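Local atomic coordinates of glycosyl hydrolase family 2, TIM barrel domain protein (Faecalibacterium prausnitzii A2-165, PDB entry 6ED2), a protein that probably hydrolyses beta-glucuronides, releasing glucuronic acid, as a beta-glucuronidase of glycoside hydrolase family 2. Residues A[116-121]-A[134-140]; A[166-170]-A[415-419]. All coordinates share one frame; numbering follows the deposited sequence.

Interaction 1: A[116-121]-A[134-140]; sequences SVTHRA and EGGFLPF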
# COMPACT_ATOMS: atom_id res chain seq x y z
N SER A 116 -25.93 25.54 -4.10
CA SER A 116 -26.03 24.85 -5.38
C SER A 116 -26.92 23.63 -5.22
O SER A 116 -27.09 23.11 -4.11
CB SER A 116 -24.66 24.43 -5.92
OG SER A 116 -24.08 23.42 -5.11
N VAL A 117 -27.50 23.20 -6.34
CA VAL A 117 -28.14 21.89 -6.46
C VAL A 117 -27.69 21.31 -7.79
O VAL A 117 -27.81 21.97 -8.82
CB VAL A 117 -29.68 21.97 -6.38
CG1 VAL A 117 -30.29 20.58 -6.51
CG2 VAL A 117 -30.15 22.61 -5.05
N THR A 118 -27.16 20.10 -7.77
CA THR A 118 -26.50 19.52 -8.93
C THR A 118 -27.37 18.42 -9.51
O THR A 118 -27.71 17.47 -8.80
CB THR A 118 -25.13 18.98 -8.52
OG1 THR A 118 -24.39 20.04 -7.88
CG2 THR A 118 -24.37 18.44 -9.72
N HIS A 119 -27.76 18.53 -10.79
CA HIS A 119 -27.38 19.57 -11.75
C HIS A 119 -28.46 20.64 -11.99
O HIS A 119 -28.18 21.72 -12.50
CB HIS A 119 -27.07 18.92 -13.11
CG HIS A 119 -25.76 18.22 -13.17
ND1 HIS A 119 -24.55 18.89 -13.07
CD2 HIS A 119 -25.45 16.91 -13.33
CE1 HIS A 119 -23.56 18.02 -13.16
NE2 HIS A 119 -24.08 16.81 -13.31
N ARG A 120 -29.71 20.30 -11.69
CA ARG A 120 -30.84 21.19 -11.90
C ARG A 120 -31.84 20.92 -10.80
O ARG A 120 -31.81 19.86 -10.16
CB ARG A 120 -31.47 21.00 -13.29
CG ARG A 120 -31.94 19.55 -13.59
CD ARG A 120 -32.13 19.31 -15.11
NE ARG A 120 -30.92 19.74 -15.80
CZ ARG A 120 -29.90 18.94 -16.09
NH1 ARG A 120 -29.94 17.64 -15.77
NH2 ARG A 120 -28.84 19.43 -16.70
N ALA A 121 -32.75 21.87 -10.57
CA ALA A 121 -33.64 21.77 -9.42
C ALA A 121 -34.99 22.42 -9.71
O ALA A 121 -35.07 23.44 -10.40
CB ALA A 121 -33.00 22.42 -8.18
N GLU A 134 -31.13 25.80 -13.45
CA GLU A 134 -30.31 24.95 -14.29
C GLU A 134 -28.85 25.24 -13.97
O GLU A 134 -28.45 26.40 -13.88
CB GLU A 134 -30.60 25.22 -15.77
CG GLU A 134 -29.59 24.58 -16.70
CD GLU A 134 -29.74 23.07 -16.74
OE1 GLU A 134 -30.85 22.56 -16.48
OE2 GLU A 134 -28.73 22.38 -17.01
N GLY A 135 -28.06 24.19 -13.80
CA GLY A 135 -26.63 24.36 -13.54
C GLY A 135 -26.31 23.98 -12.11
O GLY A 135 -26.93 24.50 -11.17
N GLY A 136 -25.33 23.10 -11.92
CA GLY A 136 -25.08 22.50 -10.63
C GLY A 136 -24.05 23.16 -9.75
O GLY A 136 -23.68 22.59 -8.72
N PHE A 137 -23.56 24.36 -10.10
CA PHE A 137 -22.41 24.86 -9.35
C PHE A 137 -22.51 26.34 -9.02
O PHE A 137 -21.50 26.95 -8.64
CB PHE A 137 -21.12 24.56 -10.12
CG PHE A 137 -20.93 23.10 -10.38
CD1 PHE A 137 -20.28 22.30 -9.45
CD2 PHE A 137 -21.50 22.51 -11.49
CE1 PHE A 137 -20.15 20.95 -9.66
CE2 PHE A 137 -21.38 21.15 -11.71
CZ PHE A 137 -20.69 20.37 -10.79
N LEU A 138 -23.70 26.92 -9.08
CA LEU A 138 -23.85 28.34 -8.78
C LEU A 138 -25.16 28.53 -8.04
O LEU A 138 -26.08 27.72 -8.17
CB LEU A 138 -23.81 29.19 -10.07
CG LEU A 138 -22.41 29.35 -10.65
CD1 LEU A 138 -22.46 29.80 -12.13
CD2 LEU A 138 -21.56 30.34 -9.80
N PRO A 139 -25.27 29.59 -7.24
CA PRO A 139 -26.40 29.71 -6.31
C PRO A 139 -27.65 30.28 -6.95
O PRO A 139 -27.61 30.98 -7.97
CB PRO A 139 -25.88 30.67 -5.24
CG PRO A 139 -24.86 31.49 -5.95
CD PRO A 139 -24.23 30.59 -6.97
N PHE A 140 -28.78 30.00 -6.30
CA PHE A 140 -30.05 30.58 -6.68
C PHE A 140 -30.96 30.71 -5.46
O PHE A 140 -30.80 29.99 -4.47
CB PHE A 140 -30.72 29.76 -7.77
CG PHE A 140 -31.10 28.38 -7.35
CD1 PHE A 140 -32.40 28.09 -6.98
CD2 PHE A 140 -30.15 27.36 -7.32
CE1 PHE A 140 -32.76 26.79 -6.60
CE2 PHE A 140 -30.49 26.08 -6.95
CZ PHE A 140 -31.81 25.79 -6.59
O HOH W 1 -22.11 21.97 -6.45
O HOH W 2 -26.83 25.03 -8.50
O HOH W 3 -24.49 21.57 -13.96
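The carbonyl oxygen of G136 is gripped twice: T118 OG1 donates to G136 O at 2.8 Å, in the carbonyl plane and on a lone pair, and a water that also bonds S116 OG donates to it. Threonine suits this place because its branches divide the work: with chi1 -55°, OG1 stands opposite its own carbonyl carbon and takes the oxygen, while CG2, opposite the backbone N, leans over one face of the H119 ring. Glycine suits position 136 because a side chain would run into T118 CG2 and the H119 ring; G136 CA also makes a CA-H...O contact with V117 O at 3.3 Å. H119, which follows a cis peptide bond, brings its ring edge toward F137 CE2. Its ND1 reaches G136 N through another water, and its NE2 bonds N192. H119 and R120 both face N161, a classic beta bulge, and beside it R120 pairs with E134. Guanidinium and carboxylate lie nearly coplanar, 18° apart, with R120 NE on E134 OE1 at 2.9 Å and R120 NH2 on E134 OE2 at 3.0 Å, each oxygen using its syn lone pair. Two such bonds should fix the rotation of both charged groups, while hydroxyl and waters satisfy backbone polar atoms in a largely buried turn.

Interaction 2: A[166-170]-A[415-419]; sequences ETMLP and NHKAA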
# COMPACT_ATOMS: atom_id res chain seq x y z
N GLU A 166 -25.69 17.42 -24.11
CA GLU A 166 -24.76 18.24 -24.87
C GLU A 166 -25.14 19.72 -24.87
O GLU A 166 -24.48 20.51 -25.55
CB GLU A 166 -24.66 17.72 -26.31
CG GLU A 166 -24.25 16.26 -26.39
CD GLU A 166 -23.97 15.78 -27.81
OE1 GLU A 166 -24.42 16.45 -28.77
OE2 GLU A 166 -23.27 14.75 -27.96
N THR A 167 -26.17 20.11 -24.13
CA THR A 167 -26.55 21.52 -24.05
C THR A 167 -26.33 22.12 -22.66
O THR A 167 -26.78 23.24 -22.41
CB THR A 167 -28.01 21.70 -24.48
OG1 THR A 167 -28.84 20.76 -23.79
CG2 THR A 167 -28.16 21.48 -25.97
N MET A 168 -25.63 21.42 -21.77
CA MET A 168 -25.43 21.89 -20.41
C MET A 168 -23.94 21.98 -20.09
O MET A 168 -23.08 21.44 -20.78
CB MET A 168 -26.09 20.94 -19.40
CG MET A 168 -25.48 19.54 -19.44
SD MET A 168 -26.10 18.42 -18.18
CE MET A 168 -25.20 19.00 -16.72
N LEU A 169 -23.65 22.67 -18.99
CA LEU A 169 -22.32 22.73 -18.42
C LEU A 169 -22.32 22.00 -17.09
O LEU A 169 -22.99 22.46 -16.15
CB LEU A 169 -21.90 24.18 -18.23
CG LEU A 169 -21.53 25.02 -19.46
CD1 LEU A 169 -22.74 25.38 -20.32
CD2 LEU A 169 -20.88 26.27 -18.94
N PRO A 170 -21.59 20.88 -16.93
CA PRO A 170 -20.68 20.26 -17.90
C PRO A 170 -21.40 19.33 -18.87
O PRO A 170 -22.53 18.91 -18.60
CB PRO A 170 -19.72 19.47 -17.01
CG PRO A 170 -20.61 19.02 -15.86
CD PRO A 170 -21.61 20.15 -15.65
N ASN A 415 -26.86 28.53 -22.11
CA ASN A 415 -26.51 28.08 -20.76
C ASN A 415 -25.11 28.53 -20.37
O ASN A 415 -24.87 28.87 -19.21
CB ASN A 415 -26.64 26.56 -20.67
CG ASN A 415 -28.09 26.10 -20.77
OD1 ASN A 415 -29.01 26.86 -20.47
ND2 ASN A 415 -28.31 24.86 -21.21
N HIS A 416 -24.18 28.55 -21.33
CA HIS A 416 -22.83 29.00 -21.03
C HIS A 416 -22.81 30.48 -20.65
O HIS A 416 -22.14 30.88 -19.68
CB HIS A 416 -21.94 28.73 -22.25
CG HIS A 416 -20.47 28.77 -21.97
ND1 HIS A 416 -19.55 28.15 -22.79
CD2 HIS A 416 -19.76 29.39 -21.00
CE1 HIS A 416 -18.33 28.38 -22.33
NE2 HIS A 416 -18.43 29.13 -21.25
N LYS A 417 -23.58 31.30 -21.37
CA LYS A 417 -23.66 32.72 -21.03
C LYS A 417 -24.25 32.93 -19.64
O LYS A 417 -23.77 33.78 -18.88
CB LYS A 417 -24.50 33.45 -22.08
CG LYS A 417 -23.76 33.75 -23.37
CD LYS A 417 -24.72 34.23 -24.44
CE LYS A 417 -23.98 34.98 -25.55
NZ LYS A 417 -24.87 35.37 -26.69
N ALA A 418 -25.29 32.17 -19.30
CA ALA A 418 -25.92 32.29 -17.98
C ALA A 418 -24.95 31.92 -16.86
O ALA A 418 -24.80 32.66 -15.88
CB ALA A 418 -27.16 31.40 -17.92
N ALA A 419 -24.28 30.77 -17.00
CA ALA A 419 -23.28 30.36 -16.03
C ALA A 419 -22.19 31.41 -15.89
O ALA A 419 -21.79 31.75 -14.77
CB ALA A 419 -22.69 29.01 -16.44
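The first torsions of L169 (chi1 -73°) and N415 (chi1 -68°) both turn CG opposite the residue's own carbonyl carbon, which sends the leucine branches onto the helix and the asparagine amide out toward the loop. The amide ND2 of N415 donates to T167 O, with an N-H...O angle of 152°. The acceptor lies close to the amide plane, whereas the donor is tilted from the carbonyl plane of T167. The modelled separation of 2.5 Å between N415 ND2 and T167 O is unusually short, so its exact value is doubtful. Asparagine fits here: it is short enough to stay against its helix, yet its amide offers an N-H to the carbonyl oxygen of a loop with no regular structure. L169 supplies the apolar half. Its CD1 lies against the helix backbone, 3.6 Å from H416 N, while CD2 sits over one face of the H416 ring in a CH-pi contact, 4.2 Å from the ring centroid. CD2 also reaches A419 CB at 4.1 Å, where the small alanine leaves room for a branched side chain. H416 is held in turn by Y452, which bonds its ND1. The arrangement is a domain interface: a loop following strand 152-161 of the sugar-binding domain docks on helix 409-427 of the TIM barrel, joining two domains of the glycoside hydrolase family 2 architecture.

In the fold
The two contacts lie side by side, with centres about 11 Å apart, and touch directly. M168 of the 166-170 loop packs against the bulge of interaction 1: M168 CE comes within 3.7 Å of H119 CG, and M168 SD lies 3.3 Å from R120 NH2. P170 CD adds a contact with H119 CE1 at 3.8 Å. From the other segment of interaction 1, L138 reaches the same helix that carries interaction 2, touching D422 and R426 as well as A419. Both contacts therefore border the same junction between the sugar-binding domain and the barrel, where F137 also stacks on Y357. Both are away from the magnesium site of T239 and E241; a second bound magnesium ion lies about 11 Å from the F137 side chain and about 14 Å from that of L169.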